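Local structure of 1-deoxy-D-xylulose 5-phosphate reductoisomerase (Moraxella catarrhalis, 4ZQG) at residues S8-G13 with I90-D95; L12-S17 with L48-E53; S113-A118 with I140-K145; A24-H29 with M52-V57. The protein catalyses the NAD(P)H-dependent, divalent-metal-assisted conversion of 1-deoxy-D-xylulose 5-phosphate to 2-C-methyl-D-erythritol 4-phosphate in the MEP pathway of isoprenoid synthesis, and is inhibited by fosmidomycin. All coordinates share one frame; numbering follows the deposited sequence.

Contact 1: S8-G13 with I90-D95; sequences SLAILG and IEIASD. With NAD (nicotinamide-adenine-dinucleotide), chain C.
I92, A93, A10 and L12 join the last turn of helix 85-93 to the face of strand 7-12, without a hydrogen bond between the two segments. At the start of 90-95, the CB of I90 points away from the strand and its CG2 packs on A116 of helix 111-120; the carboxylate of E91 forms a salt bridge with K58. I92 makes two of the three side-chain contacts. Its CG2 branch lies anti to the backbone N, which leaves CG1 beside that N and sends the CG2 methyl to the strand. There it meets the CB of A10 at 3.5 Å and, equally close, the CD2 of L12 at 3.5 Å. The L12 and I92 side chains run alongside with opposite headings, touching methyl to methyl. This is helix-on-sheet packing in a Rossmann-type dinucleotide-binding domain: strand 7-12 is the central strand of the parallel sheet, and just past its C-terminal end the O of G13 comes within 3.2 Å of O3B of the NAD ribose. A93 adds a looser touch, its CB 4.4 Å from CD1 of L12. At S94 the backbone leaves helical geometry, and its own side chain ties off the turn: OG donates to the O of I90 at 2.8 Å, while S94 N reaches the same O at 3.0 Å from the other face of the carbonyl plane. Beyond it, D95 takes a salt bridge from K58 and a hydrogen bond from H36, both through OD2, and OD1 accepts from A97 N.

Contact 2: L12-S17 with L48-E53; sequences LGATGS and LALAME. With NAD (nicotinamide-adenine-dinucleotide), chain C.
A14 and T15 meet L50 where the glycine-containing turn of a Rossmann-type domain, running from strand 7-12 into helix 17-26, passes beside helix 44-54. The protein side of this contact is thin. One methyl of L50, CD1, reaches across to the O of A14 at 3.8 Å and lies 4.3 Å from the CB of A14, with CG2 of T15 at similar range; no hydrogen bond links the segments. A14, T15 and L50 are buried, and L38 of strand 33-39 touches both A14 and L50. Farther round the helix, A49, M52 and E53 are exposed.

The tighter grip is on the cofactor. The type I turn from G13 to G16 lies against the O3B side of the adenosine ribose, with G16 N 3.2 Å from O3B of NAD. T15 holds its OG1 between its own backbone N and carbonyl carbon (chi1 52°), with CG2 left beside L50; this one residue thus serves both neighbours. OG1 shares a hydrogen bond with O3B of NAD at 2.7 Å, and T15 N adds a weak one to the same oxygen. At the start of helix 17-26, S17 N donates an almost straight bond, 166° at the hydrogen, to the phosphate oxygen O2A of NAD at 3.0 Å.

Contact 3: S113-A118 with I140-K145; sequences STLAAA and IKTAKK
With chi1 of T142 at -59°, its CG2 methyl stands anti to the backbone N and its OG1 beside that N, so the methyl is turned to A118 while the hydroxyl bonds back to the O of L138, one turn earlier in the same helix. CG2 rests 3.9 Å from the carbonyl carbon of A118 and 4.0 Å from its CB. The CB of A118 in turn sits against the backbone of A143, 3.8 Å from its N, and meets the CB of A143 at 4.0 Å. L115 lies at the margin: its CB does not aim at the partner helix, but CD2 comes to 4.3 Å from OG1 of T142.

In the Rossmann-type domain, helices 111-120 and 130-146 are joined through strand 123-126 of the parallel sheet, whose I124 touches A117 and A118. The axes of 113-118 and 140-145 run 24° from parallel and approach to 8.9 Å. The small alanines let the backbones come close, with the CA atoms of A118 and A143 only 4.5 Å apart. No hydrogen bond crosses between the segments; the contact is held by van der Waals packing of methyl groups and backbone, and the threonine's polarity is spent within its own helix.

Contact 4: A24-H29 with M52-V57; sequences AIIRQH and MEFHPV
NH1 of R27 stands at the edge of the F54 ring, 3.7 Å from CE1, while CG of E53 lies over the centre of one face of that ring, 3.8 Å above its plane. The R27 guanidinium meets the E53 carboxylate at its own edge, the two planes 17° apart. All three residues lie where helix 17-26 and helix 44-54, neighbours on the parallel sheet of the Rossmann-type domain, run out into loops. R27 reaches over with its chain extended from CG to NE and grips E53 side-on, one nitrogen to each oxygen: NE to OE2 at 2.8 Å and NH1 to OE1 at 2.9 Å. Both carboxylate oxygens are approached on the syn side, somewhat out of plane. E53 CG stands anti to its backbone N (chi1 178°) and the chain beyond is extended, which carries the carboxylate to the arginine. R27 and E53 are exposed, so this paired charge lies at the surface, whereas I26 is buried.

Within 24-29, Q28 NE2 also bonds to A24 O, from above the carbonyl plane. I26 gives the apolar part, and I35 of strand 33-39 also touches the F54 side chain. The CG2 methyl of I26 lies 4.2 Å from CE2 of F54.

In the fold
Contacts 1, 2 and 4 lie in the sequence range of the Rossmann-type domain, and contact 3 sits on its later helices. Contacts 1 and 2 both begin on strand 7-12 and its turn, share L12 and G13, and lie about 13 Å apart between centres; both touch NAD. Contact 4 follows on helix 17-26 and, like contact 2, uses helix 44-54, their centres about 9 Å apart. Contact 3 comes last in the chain, yet touches contact 1 where A93 and L12 meet S113, with centres about 13 Å apart. Contacts 3 and 4 do not meet, their nearest atoms being about 16 Å apart. Together they pack helices around the sheet whose strand 7-12 leads into the NAD-binding turn.

Contact 1: S8-G13 with I90-D95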
# COMPACT_ATOMS: atom_id res chain seq x y z
N SER A 8 5.78 28.08 -8.31
CA SER A 8 7.01 28.36 -8.99
C SER A 8 7.99 27.20 -8.85
O SER A 8 8.26 26.77 -7.75
CB SER A 8 7.58 29.61 -8.36
OG SER A 8 8.81 29.95 -8.95
N LEU A 9 8.54 26.71 -9.96
CA LEU A 9 9.49 25.59 -9.97
C LEU A 9 10.89 25.95 -10.43
O LEU A 9 11.05 26.60 -11.44
CB LEU A 9 9.01 24.55 -10.96
CG LEU A 9 8.19 23.40 -10.46
CD1 LEU A 9 7.15 23.83 -9.43
CD2 LEU A 9 7.54 22.73 -11.65
N ALA A 10 11.91 25.47 -9.72
CA ALA A 10 13.27 25.42 -10.25
C ALA A 10 13.58 23.97 -10.47
O ALA A 10 13.45 23.19 -9.54
CB ALA A 10 14.25 26.00 -9.26
N ILE A 11 14.00 23.62 -11.67
CA ILE A 11 14.38 22.24 -11.97
C ILE A 11 15.88 22.13 -12.19
O ILE A 11 16.40 22.45 -13.25
CB ILE A 11 13.64 21.69 -13.19
CG1 ILE A 11 12.13 21.79 -12.94
CG2 ILE A 11 14.06 20.27 -13.46
CD1 ILE A 11 11.31 21.46 -14.15
N LEU A 12 16.58 21.70 -11.15
CA LEU A 12 18.00 21.60 -11.22
C LEU A 12 18.29 20.27 -11.85
O LEU A 12 17.95 19.25 -11.30
CB LEU A 12 18.59 21.67 -9.82
CG LEU A 12 18.38 22.94 -9.02
CD1 LEU A 12 19.56 23.13 -8.08
CD2 LEU A 12 18.36 24.17 -9.89
N GLY A 13 18.94 20.27 -13.00
CA GLY A 13 19.23 19.02 -13.72
C GLY A 13 18.14 18.73 -14.72
O GLY A 13 17.82 17.59 -14.98
N ILE A 90 23.25 27.60 -6.55
CA ILE A 90 22.94 28.07 -5.21
C ILE A 90 21.92 29.20 -5.29
O ILE A 90 20.94 29.22 -4.56
CB ILE A 90 24.23 28.46 -4.43
CG1 ILE A 90 25.01 27.19 -4.07
CG2 ILE A 90 23.94 29.23 -3.15
CD1 ILE A 90 26.53 27.38 -4.02
N GLU A 91 22.13 30.11 -6.22
CA GLU A 91 21.23 31.21 -6.43
C GLU A 91 19.83 30.78 -6.80
O GLU A 91 18.87 31.30 -6.26
CB GLU A 91 21.79 32.09 -7.55
CG GLU A 91 21.13 33.45 -7.66
CD GLU A 91 21.70 34.29 -8.82
OE1 GLU A 91 22.97 34.41 -9.05
OE2 GLU A 91 20.82 34.87 -9.48
N ILE A 92 19.71 29.87 -7.74
CA ILE A 92 18.42 29.39 -8.18
C ILE A 92 17.75 28.65 -7.06
O ILE A 92 16.56 28.83 -6.82
CB ILE A 92 18.57 28.45 -9.38
CG1 ILE A 92 18.69 29.27 -10.65
CG2 ILE A 92 17.37 27.53 -9.50
CD1 ILE A 92 19.43 28.52 -11.73
N ALA A 93 18.53 27.81 -6.37
CA ALA A 93 18.00 27.03 -5.25
C ALA A 93 17.50 27.86 -4.08
O ALA A 93 16.63 27.38 -3.35
CB ALA A 93 19.03 26.03 -4.77
N SER A 94 18.03 29.08 -3.88
CA SER A 94 17.60 29.93 -2.76
C SER A 94 16.80 31.15 -3.18
O SER A 94 16.49 32.01 -2.36
CB SER A 94 18.80 30.37 -1.92
OG SER A 94 19.77 30.99 -2.70
N ASP A 95 16.43 31.18 -4.44
CA ASP A 95 15.80 32.32 -5.02
C ASP A 95 14.48 32.59 -4.31
O ASP A 95 13.64 31.69 -4.14
CB ASP A 95 15.64 32.05 -6.53
CG ASP A 95 15.14 33.23 -7.31
OD1 ASP A 95 14.15 33.85 -6.86
OD2 ASP A 95 15.71 33.50 -8.42
PA NAD C . 21.28 12.18 -15.84
O1A NAD C . 22.70 11.74 -15.93
O2A NAD C . 20.26 11.74 -16.87
O5B NAD C . 21.16 13.78 -15.65
C5B NAD C . 21.87 14.51 -14.66
C4B NAD C . 21.51 16.01 -14.72
O4B NAD C . 22.42 16.70 -13.84
C3B NAD C . 21.67 16.63 -16.12
O3B NAD C . 20.67 17.62 -16.38
C2B NAD C . 23.04 17.27 -16.06
O2B NAD C . 23.13 18.50 -16.79
C1B NAD C . 23.28 17.56 -14.58
N9A NAD C . 24.72 17.37 -14.21
C8A NAD C . 25.47 16.30 -14.50
N7A NAD C . 26.73 16.44 -14.04
C5A NAD C . 26.81 17.63 -13.44
C6A NAD C . 27.90 18.37 -12.75
N6A NAD C . 29.15 17.81 -12.63
N1A NAD C . 27.57 19.58 -12.28
C2A NAD C . 26.32 20.13 -12.43
N3A NAD C . 25.29 19.52 -13.05
C4A NAD C . 25.48 18.27 -13.56
O3 NAD C . 20.79 11.73 -14.37
PN NAD C . 19.43 11.01 -13.91
O1N NAD C . 19.57 9.57 -14.35
O2N NAD C . 18.28 11.92 -14.27
O5D NAD C . 19.69 11.09 -12.33
C5D NAD C . 19.41 12.28 -11.58
C4D NAD C . 19.39 11.97 -10.08
O4D NAD C . 18.16 11.35 -9.69
C3D NAD C . 20.50 11.00 -9.72
O3D NAD C . 20.97 11.36 -8.43
C2D NAD C . 19.84 9.64 -9.74
O2D NAD C . 20.55 8.70 -8.92
C1D NAD C . 18.42 9.99 -9.27
N1N NAD C . 17.41 9.07 -9.80
C2N NAD C . 17.19 8.95 -11.13
C3N NAD C . 16.24 8.04 -11.64
C7N NAD C . 15.96 7.90 -13.11
O7N NAD C . 14.95 7.32 -13.48
N7N NAD C . 16.80 8.41 -14.01
C4N NAD C . 15.52 7.27 -10.74
C5N NAD C . 15.75 7.43 -9.40
C6N NAD C . 16.70 8.33 -8.93

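Contact 2: L12-S17 with L48-E53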
# COMPACT_ATOMS: atom_id res chain seq x y z
N LEU A 12 16.58 21.70 -11.15
CA LEU A 12 18.00 21.60 -11.22
C LEU A 12 18.29 20.27 -11.85
O LEU A 12 17.95 19.25 -11.30
CB LEU A 12 18.59 21.67 -9.82
CG LEU A 12 18.38 22.94 -9.02
CD1 LEU A 12 19.56 23.13 -8.08
CD2 LEU A 12 18.36 24.17 -9.89
N GLY A 13 18.94 20.27 -13.00
CA GLY A 13 19.23 19.02 -13.72
C GLY A 13 18.14 18.73 -14.72
O GLY A 13 17.82 17.59 -14.98
N ALA A 14 17.60 19.79 -15.33
CA ALA A 14 16.43 19.71 -16.25
C ALA A 14 16.62 18.96 -17.55
O ALA A 14 15.64 18.66 -18.20
CB ALA A 14 15.92 21.10 -16.57
N THR A 15 17.86 18.68 -17.92
CA THR A 15 18.18 18.08 -19.22
C THR A 15 18.34 16.61 -19.16
O THR A 15 18.42 15.97 -20.17
CB THR A 15 19.49 18.64 -19.83
OG1 THR A 15 20.57 18.55 -18.88
CG2 THR A 15 19.30 20.09 -20.24
N GLY A 16 18.40 16.04 -17.96
CA GLY A 16 18.60 14.61 -17.84
C GLY A 16 17.29 13.83 -17.84
O GLY A 16 16.21 14.36 -18.16
N SER A 17 17.39 12.57 -17.46
CA SER A 17 16.28 11.62 -17.51
C SER A 17 15.12 12.09 -16.62
O SER A 17 13.97 12.23 -17.05
CB SER A 17 16.82 10.28 -17.02
OG SER A 17 16.03 9.24 -17.50
N LEU A 48 18.89 25.41 -24.28
CA LEU A 48 18.31 26.45 -25.07
C LEU A 48 16.90 26.13 -25.53
O LEU A 48 16.00 26.97 -25.35
CB LEU A 48 19.19 26.79 -26.29
CG LEU A 48 18.71 28.02 -27.08
CD1 LEU A 48 19.04 29.29 -26.31
CD2 LEU A 48 19.30 28.10 -28.47
N ALA A 49 16.71 24.96 -26.16
CA ALA A 49 15.37 24.56 -26.64
C ALA A 49 14.33 24.63 -25.50
O ALA A 49 13.19 25.09 -25.73
CB ALA A 49 15.41 23.18 -27.24
N LEU A 50 14.71 24.20 -24.29
CA LEU A 50 13.83 24.32 -23.13
C LEU A 50 13.56 25.77 -22.74
O LEU A 50 12.44 26.16 -22.50
CB LEU A 50 14.40 23.55 -21.90
CG LEU A 50 14.61 22.01 -22.06
CD1 LEU A 50 15.09 21.38 -20.77
CD2 LEU A 50 13.35 21.34 -22.54
N ALA A 51 14.60 26.56 -22.70
CA ALA A 51 14.47 28.00 -22.53
C ALA A 51 13.40 28.60 -23.45
O ALA A 51 12.47 29.26 -22.99
CB ALA A 51 15.81 28.65 -22.80
N MET A 52 13.51 28.31 -24.74
CA MET A 52 12.54 28.84 -25.71
C MET A 52 11.13 28.31 -25.48
O MET A 52 10.13 28.99 -25.73
CB MET A 52 12.96 28.49 -27.13
CG MET A 52 14.38 28.88 -27.47
SD MET A 52 14.77 28.23 -29.08
CE MET A 52 16.23 29.18 -29.52
N GLU A 53 11.04 27.06 -25.03
CA GLU A 53 9.76 26.49 -24.76
C GLU A 53 9.11 27.12 -23.53
O GLU A 53 7.97 27.51 -23.58
CB GLU A 53 9.87 24.97 -24.60
CG GLU A 53 8.52 24.36 -24.26
CD GLU A 53 8.51 22.87 -24.19
OE1 GLU A 53 9.59 22.26 -24.24
OE2 GLU A 53 7.39 22.34 -24.06
PA NAD C . 21.28 12.18 -15.84
O1A NAD C . 22.70 11.74 -15.93
O2A NAD C . 20.26 11.74 -16.87
O5B NAD C . 21.16 13.78 -15.65
C5B NAD C . 21.87 14.51 -14.66
C4B NAD C . 21.51 16.01 -14.72
O4B NAD C . 22.42 16.70 -13.84
C3B NAD C . 21.67 16.63 -16.12
O3B NAD C . 20.67 17.62 -16.38
C2B NAD C . 23.04 17.27 -16.06
O2B NAD C . 23.13 18.50 -16.79
C1B NAD C . 23.28 17.56 -14.58
N9A NAD C . 24.72 17.37 -14.21
C8A NAD C . 25.47 16.30 -14.50
N7A NAD C . 26.73 16.44 -14.04
C5A NAD C . 26.81 17.63 -13.44
C6A NAD C . 27.90 18.37 -12.75
N6A NAD C . 29.15 17.81 -12.63
N1A NAD C . 27.57 19.58 -12.28
C2A NAD C . 26.32 20.13 -12.43
N3A NAD C . 25.29 19.52 -13.05
C4A NAD C . 25.48 18.27 -13.56
O3 NAD C . 20.79 11.73 -14.37
PN NAD C . 19.43 11.01 -13.91
O1N NAD C . 19.57 9.57 -14.35
O2N NAD C . 18.28 11.92 -14.27
O5D NAD C . 19.69 11.09 -12.33
C5D NAD C . 19.41 12.28 -11.58
C4D NAD C . 19.39 11.97 -10.08
O4D NAD C . 18.16 11.35 -9.69
C3D NAD C . 20.50 11.00 -9.72
O3D NAD C . 20.97 11.36 -8.43
C2D NAD C . 19.84 9.64 -9.74
O2D NAD C . 20.55 8.70 -8.92
C1D NAD C . 18.42 9.99 -9.27
N1N NAD C . 17.41 9.07 -9.80
C2N NAD C . 17.19 8.95 -11.13
C3N NAD C . 16.24 8.04 -11.64
C7N NAD C . 15.96 7.90 -13.11
O7N NAD C . 14.95 7.32 -13.48
N7N NAD C . 16.80 8.41 -14.01
C4N NAD C . 15.52 7.27 -10.74
C5N NAD C . 15.75 7.43 -9.40
C6N NAD C . 16.70 8.33 -8.93

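Contact 3: S113-A118 with I140-K145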
# COMPACT_ATOMS: atom_id res chain seq x y z
N SER A 113 23.64 22.85 -3.89
CA SER A 113 22.36 23.45 -4.21
C SER A 113 21.22 22.77 -3.46
O SER A 113 20.24 23.43 -3.09
CB SER A 113 22.10 23.40 -5.71
OG SER A 113 22.44 22.13 -6.22
N THR A 114 21.35 21.47 -3.21
CA THR A 114 20.38 20.82 -2.33
C THR A 114 20.39 21.48 -0.95
O THR A 114 19.34 21.79 -0.44
CB THR A 114 20.63 19.32 -2.21
OG1 THR A 114 20.64 18.74 -3.52
CG2 THR A 114 19.53 18.63 -1.34
N LEU A 115 21.56 21.76 -0.40
CA LEU A 115 21.65 22.45 0.86
C LEU A 115 21.11 23.85 0.82
O LEU A 115 20.37 24.27 1.72
CB LEU A 115 23.07 22.54 1.35
CG LEU A 115 23.67 21.26 1.90
CD1 LEU A 115 25.16 21.47 2.09
CD2 LEU A 115 23.05 20.89 3.22
N ALA A 116 21.52 24.61 -0.18
CA ALA A 116 21.00 25.97 -0.37
C ALA A 116 19.47 25.96 -0.35
O ALA A 116 18.85 26.81 0.28
CB ALA A 116 21.50 26.55 -1.70
N ALA A 117 18.88 25.01 -1.05
CA ALA A 117 17.43 24.85 -1.04
C ALA A 117 16.90 24.50 0.40
O ALA A 117 15.93 25.08 0.87
CB ALA A 117 17.01 23.80 -2.05
N ALA A 118 17.55 23.60 1.11
CA ALA A 118 17.13 23.33 2.48
C ALA A 118 17.33 24.58 3.34
O ALA A 118 16.45 24.94 4.14
CB ALA A 118 17.85 22.13 3.06
N ILE A 140 19.13 17.16 6.36
CA ILE A 140 17.91 17.04 7.18
C ILE A 140 17.90 18.06 8.30
O ILE A 140 16.89 18.75 8.53
CB ILE A 140 17.79 15.65 7.82
CG1 ILE A 140 17.72 14.51 6.79
CG2 ILE A 140 16.57 15.60 8.74
CD1 ILE A 140 16.58 14.61 5.82
N LYS A 141 19.02 18.15 9.02
CA LYS A 141 19.13 19.14 10.12
C LYS A 141 18.80 20.50 9.57
O LYS A 141 17.92 21.17 10.07
CB LYS A 141 20.53 19.15 10.79
CG LYS A 141 20.82 18.01 11.77
CD LYS A 141 22.17 18.22 12.49
N THR A 142 19.50 20.88 8.49
CA THR A 142 19.33 22.20 7.86
C THR A 142 17.90 22.45 7.40
O THR A 142 17.34 23.53 7.64
CB THR A 142 20.30 22.37 6.66
OG1 THR A 142 21.67 22.23 7.11
CG2 THR A 142 20.10 23.74 6.01
N ALA A 143 17.31 21.44 6.78
CA ALA A 143 15.88 21.48 6.40
C ALA A 143 14.94 21.70 7.58
O ALA A 143 14.08 22.60 7.54
CB ALA A 143 15.49 20.22 5.65
N LYS A 144 15.12 20.90 8.64
CA LYS A 144 14.29 21.04 9.84
C LYS A 144 14.40 22.43 10.43
O LYS A 144 13.39 23.07 10.74
CB LYS A 144 14.60 19.95 10.87
CG LYS A 144 13.90 18.63 10.55
CD LYS A 144 14.06 17.61 11.65
CE LYS A 144 13.63 16.24 11.18
NZ LYS A 144 12.20 16.25 10.75
N LYS A 145 15.63 22.89 10.55
CA LYS A 145 15.92 24.22 11.07
C LYS A 145 15.23 25.33 10.26
O LYS A 145 14.72 26.28 10.82
CB LYS A 145 17.45 24.44 11.16
CG LYS A 145 17.90 25.77 11.75
CD LYS A 145 19.38 25.80 12.09
CE LYS A 145 19.88 27.24 12.27

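Contact 4: A24-H29 with M52-V57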
# COMPACT_ATOMS: atom_id res chain seq x y z
N ALA A 24 7.70 16.43 -18.71
CA ALA A 24 6.58 15.77 -19.42
C ALA A 24 5.29 15.94 -18.65
O ALA A 24 4.21 16.06 -19.25
CB ALA A 24 6.89 14.33 -19.74
N ILE A 25 5.40 16.03 -17.33
CA ILE A 25 4.27 16.29 -16.49
C ILE A 25 3.85 17.75 -16.55
O ILE A 25 2.68 18.05 -16.65
CB ILE A 25 4.59 15.89 -15.04
CG1 ILE A 25 4.80 14.37 -14.92
CG2 ILE A 25 3.48 16.33 -14.10
CD1 ILE A 25 5.46 13.93 -13.60
N ILE A 26 4.81 18.68 -16.51
CA ILE A 26 4.50 20.10 -16.63
C ILE A 26 3.68 20.40 -17.91
O ILE A 26 2.73 21.19 -17.88
CB ILE A 26 5.74 20.98 -16.67
CG1 ILE A 26 6.66 20.77 -15.46
CG2 ILE A 26 5.32 22.43 -16.75
CD1 ILE A 26 5.94 20.84 -14.17
N ARG A 27 4.03 19.75 -19.02
CA ARG A 27 3.34 20.00 -20.26
C ARG A 27 1.93 19.49 -20.25
O ARG A 27 1.14 19.81 -21.12
CB ARG A 27 4.05 19.33 -21.41
CG ARG A 27 5.39 19.92 -21.69
CD ARG A 27 6.08 19.25 -22.85
NE ARG A 27 7.44 19.77 -22.92
CZ ARG A 27 8.54 19.11 -22.62
NH1 ARG A 27 9.69 19.75 -22.70
NH2 ARG A 27 8.51 17.82 -22.24
N GLN A 28 1.61 18.63 -19.30
CA GLN A 28 0.26 18.14 -19.20
C GLN A 28 -0.55 19.00 -18.27
O GLN A 28 -1.79 18.89 -18.26
CB GLN A 28 0.29 16.72 -18.69
CG GLN A 28 0.98 15.75 -19.63
CD GLN A 28 1.00 14.39 -18.99
OE1 GLN A 28 -0.07 13.75 -18.79
NE2 GLN A 28 2.20 13.93 -18.61
N HIS A 29 0.13 19.88 -17.53
CA HIS A 29 -0.50 20.66 -16.49
C HIS A 29 -0.07 22.10 -16.59
O HIS A 29 0.62 22.61 -15.71
CB HIS A 29 -0.12 20.07 -15.13
CG HIS A 29 -0.70 18.72 -14.91
ND1 HIS A 29 -2.04 18.53 -14.65
CD2 HIS A 29 -0.15 17.49 -14.99
CE1 HIS A 29 -2.28 17.24 -14.57
NE2 HIS A 29 -1.16 16.59 -14.77
N MET A 52 13.51 28.31 -24.74
CA MET A 52 12.54 28.84 -25.71
C MET A 52 11.13 28.31 -25.48
O MET A 52 10.13 28.99 -25.73
CB MET A 52 12.96 28.49 -27.13
CG MET A 52 14.38 28.88 -27.47
SD MET A 52 14.77 28.23 -29.08
CE MET A 52 16.23 29.18 -29.52
N GLU A 53 11.04 27.06 -25.03
CA GLU A 53 9.76 26.49 -24.76
C GLU A 53 9.11 27.12 -23.53
O GLU A 53 7.97 27.51 -23.58
CB GLU A 53 9.87 24.97 -24.60
CG GLU A 53 8.52 24.36 -24.26
CD GLU A 53 8.51 22.87 -24.19
OE1 GLU A 53 9.59 22.26 -24.24
OE2 GLU A 53 7.39 22.34 -24.06
N PHE A 54 9.86 27.26 -22.45
CA PHE A 54 9.24 27.62 -21.17
C PHE A 54 9.47 29.03 -20.71
O PHE A 54 8.89 29.39 -19.70
CB PHE A 54 9.65 26.64 -20.04
CG PHE A 54 9.16 25.23 -20.22
CD1 PHE A 54 10.01 24.24 -20.64
CD2 PHE A 54 7.85 24.92 -20.00
CE1 PHE A 54 9.55 22.94 -20.82
CE2 PHE A 54 7.39 23.64 -20.19
CZ PHE A 54 8.24 22.65 -20.61
N HIS A 55 10.28 29.82 -21.40
CA HIS A 55 10.57 31.24 -21.03
C HIS A 55 10.85 31.36 -19.54
O HIS A 55 10.13 32.05 -18.83
CB HIS A 55 9.43 32.23 -21.42
CG HIS A 55 9.14 32.31 -22.90
ND1 HIS A 55 7.87 32.13 -23.42
CD2 HIS A 55 9.95 32.52 -23.96
CE1 HIS A 55 7.91 32.23 -24.73
NE2 HIS A 55 9.16 32.47 -25.09
N PRO A 56 11.88 30.64 -19.03
CA PRO A 56 12.23 30.71 -17.64
C PRO A 56 12.88 32.03 -17.29
O PRO A 56 13.52 32.64 -18.14
CB PRO A 56 13.29 29.63 -17.50
CG PRO A 56 13.89 29.52 -18.81
CD PRO A 56 12.74 29.68 -19.74
N VAL A 57 12.74 32.46 -16.04
CA VAL A 57 13.40 33.65 -15.58
C VAL A 57 14.90 33.46 -15.56
O VAL A 57 15.62 34.36 -15.89
CB VAL A 57 12.84 34.11 -14.22
CG1 VAL A 57 13.54 35.36 -13.74
CG2 VAL A 57 11.34 34.37 -14.34